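Local coordinates for protein neural-cadherin (Drosophila melanogaster, PDB 3UBF) that mediates calcium-dependent, preferentially homophilic adhesion between cells, joining them through a long extracellular chain of cadherin domains, three of which are present here, at residues Ile9-Thr12 with Glu13-Asp17; Lys28-Asp31 with Lys32-Phe35; Val52-Lys55 with Lys56-Tyr60. All coordinates share one frame; numbering follows the deposited sequence.

Contact 1 of 3, residues Ile9-Thr12 with Glu13-Asp17; sequences IEFT and EADGD. With CA (calcium ion), chain T.
Asp15 folds back over Thr12, three residues earlier, and touches Phe11 on the way. Its CB starts at the backbone, 3.6 Å from Thr12 O, and its CG, anti to its own carbonyl carbon (chi1 -63°), comes within 3.2 Å of Thr12 OG1. At the tip, OD1 keeps to the side of that hydroxyl without bonding to it, while OD2 accepts a nearly straight hydrogen bond of 2.7 Å from Thr12 N, which arrives from above the carboxylate plane. The same OD2 lies in the plane of the Phe11 ring at its edge, 3.2 Å from CD2, with carboxylate and ring almost perpendicular. In return Asp15 N donates to Thr12 OG1 over 3.1 Å. Such a reciprocal exchange of side-chain and backbone bonds is the pattern of a capping box, here at a short 3-10 turn that closes strand 3-12 of the first cadherin repeat in the construct. The turn sets Glu13 facing the other way: only its CB touches Thr12, and the extended chain beyond carries OE2 to the interdomain calcium, shared with Glu61 and Asp138, and to Tyr60 N. Its OE1 accepts a 2.6 Å hydrogen bond from a water that also binds the calcium ion.

Contact 2 of 3, residues Lys28-Asp31 with Lys32-Phe35; sequences KETD and KETF
Glu33 reaches back to Glu29 across a type I beta turn, Thr30 to Glu33, that leads the chain into edge strand 34-37 of the cadherin beta sandwich. The turn's own backbone bond, Glu33 N to Thr30 O, is weak at 3.3 Å, and the carboxylate adds a second tie: OE1 accepts Glu29 N at 2.8 Å, the donor standing about 42° out of the carboxylate plane. OE2 is paired with Arg4, so both oxygens have partners, and the methyl Thr30 CG2 presses across the extended glutamate chain. An alanine in place of Glu33 would probably leave Glu29 N and the Arg4 charge without this mate and let the loop before the turn move more freely. Asp31, exposed at the turn, gathers two lysines. Lys28 NZ donates to Asp31 O at 2.9 Å, on a lone pair in the carbonyl plane, and forms a longer salt bridge with OD1. Lys32 runs alongside Asp31, its NZ 3.0 Å from OD2 in a salt bridge whose hydrogen bond is weak. A water accepts from Lys32 NZ and donates weakly to Asp31 OD1. Lys28 CB rests at the edge of the Phe35 ring, near its plane, 3.9 Å from Phe35 CZ.

Contact 3 of 3, residues Val52-Lys55 with Lys56-Tyr60; sequences VRVK and KKWDY. With ZN (zinc ion), chain H.
Val54 lays its two methyls against the indole of Trp58, four residues further on, where strand 51-54 of the Greek-key cadherin sandwich gives way to the loop carrying the Asp59-Tyr60-Glu61 calcium-binding motif. CG2 lies over one face of the ring system, offset toward the rim, and CG1 is 3.9 Å from CD1. With CG1 anti to the backbone N (chi1 -175°), that methyl also comes up against the bend of the main chain, 3.4 Å from Lys56 O. The contact is apolar and no hydrogen bond links the two segments. The indole N-H is satisfied by the carbonyl of Trp43, which, with the packing around it, helps to hold the ring's rotation, while Val23, Val44 and Ile69 also touch it, so the tryptophan bridges the two sheets of the domain. The lysines between valine and tryptophan stay at the surface: Lys55 bonds through NZ to Asn41 O, and Lys56 makes a cation-pi contact with Trp43. Beyond the tryptophan, the chain delivers Asp59 to the metals at the junction with the next repeat. Its CG is anti to the backbone N (chi1 -174°), and OD2 binds a zinc ion that probably takes a place normally held by calcium. Asp138 and two waters complete the zinc's ligands; Asp59 OD1 accepts a weak hydrogen bond from Glu61 N, and Asp59 OD2 sits 2.1 Å from the zinc ion.

The three contacts follow one another along the chain within the first cadherin repeat of the construct, and together they mark its two ends. Contacts 1 and 3 have centres about 8 Å apart at the end facing the second repeat, where they touch: Gly16 O lies 2.7 Å from Trp58 N, probably hydrogen-bonded. Contact 2 lies at the far end, its centre about 25 Å from that of contact 1 and 24 Å from that of contact 3. Strands 3-12 and 34-37 form the outer edges of one four-stranded sheet, whereas strand 51-54 is central in the facing one. Loops from both sheets thus converge on the metal-bound junction with the next repeat, where calcium ions usually stiffen the link between cadherin domains.

Contact 1 of 3, residues Ile9-Thr12 with Glu13-Asp17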
loop_
_atom_site.group_PDB
_atom_site.type_symbol
_atom_site.label_atom_id
_atom_site.label_comp_id
_atom_site.label_asym_id
_atom_site.label_seq_id
_atom_site.Cartn_x
_atom_site.Cartn_y
_atom_site.Cartn_z
ATOM N N ILE A 9 -11.251 29.235 5.649
ATOM C CA ILE A 9 -10.799 28.414 6.750
ATOM C C ILE A 9 -10.696 26.955 6.304
ATOM O O ILE A 9 -11.510 26.477 5.518
ATOM C CB ILE A 9 -11.710 28.619 7.988
ATOM C CG1 ILE A 9 -11.004 28.199 9.274
ATOM C CG2 ILE A 9 -13.075 27.969 7.789
ATOM C CD1 ILE A 9 -11.721 28.670 10.549
ATOM N N GLU A 10 -9.672 26.273 6.807
ATOM C CA GLU A 10 -9.347 24.905 6.440
ATOM C C GLU A 10 -9.674 23.935 7.587
ATOM O O GLU A 10 -9.260 24.135 8.732
ATOM C CB GLU A 10 -7.857 24.824 6.082
ATOM C CG GLU A 10 -7.397 23.564 5.348
ATOM C CD GLU A 10 -5.909 23.613 5.006
ATOM O OE1 GLU A 10 -5.474 24.554 4.295
ATOM O OE2 GLU A 10 -5.161 22.714 5.455
ATOM N N PHE A 11 -10.434 22.895 7.266
ATOM C CA PHE A 11 -10.699 21.809 8.199
ATOM C C PHE A 11 -10.579 20.461 7.499
ATOM O O PHE A 11 -10.699 20.362 6.283
ATOM C CB PHE A 11 -12.077 21.962 8.852
ATOM C CG PHE A 11 -12.130 23.044 9.878
ATOM C CD1 PHE A 11 -12.740 24.260 9.587
ATOM C CD2 PHE A 11 -11.526 22.870 11.122
ATOM C CE1 PHE A 11 -12.767 25.283 10.522
ATOM C CE2 PHE A 11 -11.546 23.900 12.078
ATOM C CZ PHE A 11 -12.167 25.107 11.773
ATOM N N THR A 12 -10.319 19.418 8.269
ATOM C CA THR A 12 -10.225 18.101 7.679
ATOM C C THR A 12 -11.629 17.544 7.540
ATOM O O THR A 12 -12.568 18.074 8.112
ATOM C CB THR A 12 -9.359 17.163 8.515
ATOM O OG1 THR A 12 -10.006 16.918 9.764
ATOM C CG2 THR A 12 -7.975 17.776 8.749
ATOM N N GLU A 13 -11.769 16.489 6.756
ATOM C CA GLU A 13 -13.004 15.727 6.689
ATOM C C GLU A 13 -13.451 15.328 8.095
ATOM O O GLU A 13 -14.620 15.494 8.450
ATOM C CB GLU A 13 -12.782 14.501 5.804
ATOM C CG GLU A 13 -13.958 13.585 5.682
ATOM C CD GLU A 13 -13.737 12.507 4.649
ATOM O OE1 GLU A 13 -12.778 11.700 4.764
ATOM O OE2 GLU A 13 -14.554 12.463 3.710
ATOM N N ALA A 14 -12.507 14.842 8.898
ATOM C CA ALA A 14 -12.781 14.348 10.241
ATOM C C ALA A 14 -13.258 15.428 11.209
ATOM O O ALA A 14 -14.072 15.142 12.087
ATOM C CB ALA A 14 -11.562 13.648 10.803
ATOM N N ASP A 15 -12.763 16.658 11.073
ATOM C CA ASP A 15 -13.265 17.755 11.911
ATOM C C ASP A 15 -14.787 17.889 11.811
ATOM O O ASP A 15 -15.417 18.479 12.688
ATOM C CB ASP A 15 -12.632 19.106 11.542
ATOM C CG ASP A 15 -11.136 19.142 11.763
ATOM O OD1 ASP A 15 -10.633 18.494 12.707
ATOM O OD2 ASP A 15 -10.454 19.833 10.982
ATOM N N GLY A 16 -15.372 17.362 10.741
ATOM C CA GLY A 16 -16.817 17.424 10.565
ATOM C C GLY A 16 -17.524 16.081 10.621
ATOM O O GLY A 16 -18.476 15.868 9.878
ATOM N N ASP A 17 -17.070 15.194 11.512
ATOM C CA ASP A 17 -17.552 13.808 11.578
ATOM C C ASP A 17 -18.706 13.572 12.551
ATOM O O ASP A 17 -19.064 12.427 12.824
ATOM C CB ASP A 17 -16.400 12.828 11.895
ATOM C CG ASP A 17 -15.819 12.988 13.326
ATOM O OD1 ASP A 17 -16.265 13.856 14.119
ATOM O OD2 ASP A 17 -14.880 12.219 13.656
HETATM CA CA CA T . -14.523 10.368 2.653
HETATM O O HOH W 1 -12.028 10.101 2.857
HETATM O O HOH W 2 -15.527 9.845 4.631
#

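Contact 2 of 3, residues Lys28-Asp31 with Lys32-Phe35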
loop_
_atom_site.group_PDB
_atom_site.type_symbol
_atom_site.label_atom_id
_atom_site.label_comp_id
_atom_site.label_asym_id
_atom_site.label_seq_id
_atom_site.Cartn_x
_atom_site.Cartn_y
_atom_site.Cartn_z
ATOM N N LYS A 28 -17.894 38.665 14.684
ATOM C CA LYS A 28 -18.822 39.768 14.552
ATOM C C LYS A 28 -18.084 41.104 14.678
ATOM O O LYS A 28 -17.158 41.229 15.483
ATOM C CB LYS A 28 -19.916 39.639 15.605
ATOM C CG LYS A 28 -19.405 39.546 17.021
ATOM C CD LYS A 28 -20.506 39.101 17.958
ATOM C CE LYS A 28 -19.963 38.922 19.355
ATOM N NZ LYS A 28 -21.059 38.718 20.343
ATOM N N GLU A 29 -18.488 42.090 13.880
ATOM C CA GLU A 29 -17.911 43.435 13.981
ATOM C C GLU A 29 -18.503 44.225 15.135
ATOM O O GLU A 29 -17.879 45.163 15.642
ATOM C CB GLU A 29 -18.030 44.213 12.668
ATOM C CG GLU A 29 -16.707 44.284 11.878
ATOM C CD GLU A 29 -15.780 45.443 12.315
ATOM O OE1 GLU A 29 -16.269 46.483 12.828
ATOM O OE2 GLU A 29 -14.545 45.332 12.123
ATOM N N THR A 30 -19.709 43.856 15.550
ATOM C CA THR A 30 -20.310 44.479 16.724
ATOM C C THR A 30 -20.954 43.432 17.617
ATOM O O THR A 30 -21.317 42.338 17.154
ATOM C CB THR A 30 -21.268 45.673 16.382
ATOM O OG1 THR A 30 -21.977 46.079 17.557
ATOM C CG2 THR A 30 -22.279 45.303 15.332
ATOM N N ASP A 31 -21.062 43.775 18.899
ATOM C CA ASP A 31 -21.465 42.843 19.944
ATOM C C ASP A 31 -22.793 42.134 19.676
ATOM O O ASP A 31 -22.907 40.923 19.897
ATOM C CB ASP A 31 -21.514 43.564 21.295
ATOM C CG ASP A 31 -21.880 42.641 22.443
ATOM O OD1 ASP A 31 -21.370 41.498 22.495
ATOM O OD2 ASP A 31 -22.677 43.062 23.302
ATOM N N LYS A 32 -23.774 42.891 19.188
ATOM C CA LYS A 32 -25.151 42.412 19.076
ATOM C C LYS A 32 -25.530 41.882 17.682
ATOM O O LYS A 32 -26.708 41.833 17.314
ATOM C CB LYS A 32 -26.138 43.492 19.559
ATOM C CG LYS A 32 -26.030 43.851 21.053
ATOM C CD LYS A 32 -25.788 42.599 21.918
ATOM C CE LYS A 32 -25.809 42.896 23.421
ATOM N NZ LYS A 32 -25.230 41.719 24.160
ATOM N N GLU A 33 -24.540 41.462 16.912
ATOM C CA GLU A 33 -24.830 40.893 15.604
ATOM C C GLU A 33 -25.385 39.477 15.709
ATOM O O GLU A 33 -24.956 38.683 16.558
ATOM C CB GLU A 33 -23.600 40.946 14.698
ATOM C CG GLU A 33 -23.346 42.351 14.197
ATOM C CD GLU A 33 -22.084 42.496 13.378
ATOM O OE1 GLU A 33 -21.223 41.579 13.365
ATOM O OE2 GLU A 33 -21.976 43.557 12.729
ATOM N N THR A 34 -26.361 39.178 14.862
ATOM C CA THR A 34 -26.865 37.823 14.750
ATOM C C THR A 34 -26.634 37.324 13.333
ATOM O O THR A 34 -26.646 38.107 12.380
ATOM C CB THR A 34 -28.349 37.708 15.149
ATOM O OG1 THR A 34 -29.157 38.532 14.293
ATOM C CG2 THR A 34 -28.547 38.119 16.617
ATOM N N PHE A 35 -26.407 36.019 13.213
ATOM C CA PHE A 35 -26.100 35.391 11.942
ATOM C C PHE A 35 -27.241 34.502 11.508
ATOM O O PHE A 35 -28.066 34.099 12.321
ATOM C CB PHE A 35 -24.794 34.594 12.046
ATOM C CG PHE A 35 -23.623 35.430 12.449
ATOM C CD1 PHE A 35 -23.480 35.867 13.765
ATOM C CD2 PHE A 35 -22.684 35.819 11.516
ATOM C CE1 PHE A 35 -22.406 36.656 14.141
ATOM C CE2 PHE A 35 -21.605 36.623 11.885
ATOM C CZ PHE A 35 -21.466 37.041 13.197
HETATM O O HOH W 3 -24.024 39.557 23.335
#

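Contact 3 of 3, residues Val52-Lys55 with Lys56-Tyr60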
loop_
_atom_site.group_PDB
_atom_site.type_symbol
_atom_site.label_atom_id
_atom_site.label_comp_id
_atom_site.label_asym_id
_atom_site.label_seq_id
_atom_site.Cartn_x
_atom_site.Cartn_y
_atom_site.Cartn_z
ATOM N N VAL A 52 -20.654 27.973 13.363
ATOM C CA VAL A 52 -20.916 27.099 12.206
ATOM C C VAL A 52 -20.905 25.618 12.615
ATOM O O VAL A 52 -19.901 25.102 13.103
ATOM C CB VAL A 52 -19.928 27.361 11.053
ATOM C CG1 VAL A 52 -20.158 26.380 9.922
ATOM C CG2 VAL A 52 -20.079 28.790 10.527
ATOM N N ARG A 53 -22.026 24.936 12.421
ATOM C CA ARG A 53 -22.166 23.564 12.908
ATOM C C ARG A 53 -22.338 22.550 11.798
ATOM O O ARG A 53 -22.942 22.843 10.764
ATOM C CB ARG A 53 -23.328 23.454 13.902
ATOM C CG ARG A 53 -23.077 24.229 15.193
ATOM C CD ARG A 53 -24.282 24.275 16.076
ATOM N NE ARG A 53 -24.586 22.954 16.608
ATOM C CZ ARG A 53 -25.627 22.673 17.384
ATOM N NH1 ARG A 53 -26.488 23.631 17.734
ATOM N NH2 ARG A 53 -25.801 21.427 17.816
ATOM N N VAL A 54 -21.806 21.355 12.033
ATOM C CA VAL A 54 -21.946 20.231 11.111
ATOM C C VAL A 54 -23.413 19.820 11.033
ATOM O O VAL A 54 -24.034 19.501 12.054
ATOM C CB VAL A 54 -21.090 19.010 11.561
ATOM C CG1 VAL A 54 -21.145 17.901 10.532
ATOM C CG2 VAL A 54 -19.644 19.414 11.815
ATOM N N LYS A 55 -23.954 19.836 9.817
ATOM C CA LYS A 55 -25.305 19.357 9.556
ATOM C C LYS A 55 -25.220 17.881 9.198
ATOM O O LYS A 55 -25.496 17.016 10.029
ATOM C CB LYS A 55 -25.947 20.145 8.415
ATOM C CG LYS A 55 -27.461 20.018 8.346
ATOM C CD LYS A 55 -27.990 20.448 6.988
ATOM C CE LYS A 55 -28.815 21.720 7.095
ATOM N NZ LYS A 55 -29.560 22.007 5.837
ATOM N N LYS A 56 -24.822 17.594 7.962
ATOM C CA LYS A 56 -24.514 16.215 7.570
ATOM C C LYS A 56 -23.010 16.005 7.799
ATOM O O LYS A 56 -22.200 16.877 7.479
ATOM C CB LYS A 56 -24.907 15.931 6.112
ATOM C CG LYS A 56 -24.588 14.524 5.598
ATOM C CD LYS A 56 -25.424 14.139 4.362
ATOM C CE LYS A 56 -25.163 15.068 3.166
ATOM N NZ LYS A 56 -25.883 14.640 1.930
ATOM N N LYS A 57 -22.666 14.864 8.393
ATOM C CA LYS A 57 -21.286 14.389 8.549
ATOM C C LYS A 57 -20.477 14.617 7.262
ATOM O O LYS A 57 -20.820 14.093 6.196
ATOM C CB LYS A 57 -21.302 12.903 8.957
ATOM C CG LYS A 57 -19.997 12.127 8.791
ATOM C CD LYS A 57 -19.999 10.850 9.642
ATOM C CE LYS A 57 -18.686 10.072 9.519
ATOM N NZ LYS A 57 -18.503 9.112 10.661
ATOM N N TRP A 58 -19.424 15.417 7.367
ATOM C CA TRP A 58 -18.622 15.796 6.207
ATOM C C TRP A 58 -18.056 14.606 5.445
ATOM O O TRP A 58 -17.512 13.669 6.038
ATOM C CB TRP A 58 -17.500 16.737 6.630
ATOM C CG TRP A 58 -18.028 18.058 7.067
ATOM C CD1 TRP A 58 -19.340 18.436 7.137
ATOM C CD2 TRP A 58 -17.262 19.179 7.518
ATOM N NE1 TRP A 58 -19.433 19.722 7.593
ATOM C CE2 TRP A 58 -18.175 20.201 7.844
ATOM C CE3 TRP A 58 -15.892 19.419 7.678
ATOM C CZ2 TRP A 58 -17.763 21.447 8.320
ATOM C CZ3 TRP A 58 -15.487 20.657 8.154
ATOM C CH2 TRP A 58 -16.419 21.658 8.468
ATOM N N ASP A 59 -18.207 14.652 4.127
ATOM C CA ASP A 59 -17.704 13.614 3.248
ATOM C C ASP A 59 -17.090 14.297 2.030
ATOM O O ASP A 59 -17.784 14.775 1.135
ATOM C CB ASP A 59 -18.831 12.669 2.875
ATOM C CG ASP A 59 -18.366 11.483 2.071
ATOM O OD1 ASP A 59 -17.155 11.385 1.750
ATOM O OD2 ASP A 59 -19.227 10.635 1.757
ATOM N N TYR A 60 -15.764 14.365 2.047
ATOM C CA TYR A 60 -14.956 15.044 1.038
ATOM C C TYR A 60 -15.291 14.609 -0.389
ATOM O O TYR A 60 -15.376 15.439 -1.296
ATOM C CB TYR A 60 -13.486 14.777 1.353
ATOM C CG TYR A 60 -12.500 15.325 0.359
ATOM C CD1 TYR A 60 -11.953 16.595 0.522
ATOM C CD2 TYR A 60 -12.074 14.553 -0.726
ATOM C CE1 TYR A 60 -11.027 17.089 -0.368
ATOM C CE2 TYR A 60 -11.154 15.041 -1.624
ATOM C CZ TYR A 60 -10.630 16.313 -1.440
ATOM O OH TYR A 60 -9.720 16.808 -2.346
HETATM ZN ZN ZN H . -18.305 8.762 1.318
HETATM O O HOH W 4 -18.142 7.724 3.152
HETATM O O HOH W 5 -18.474 9.100 -0.433
#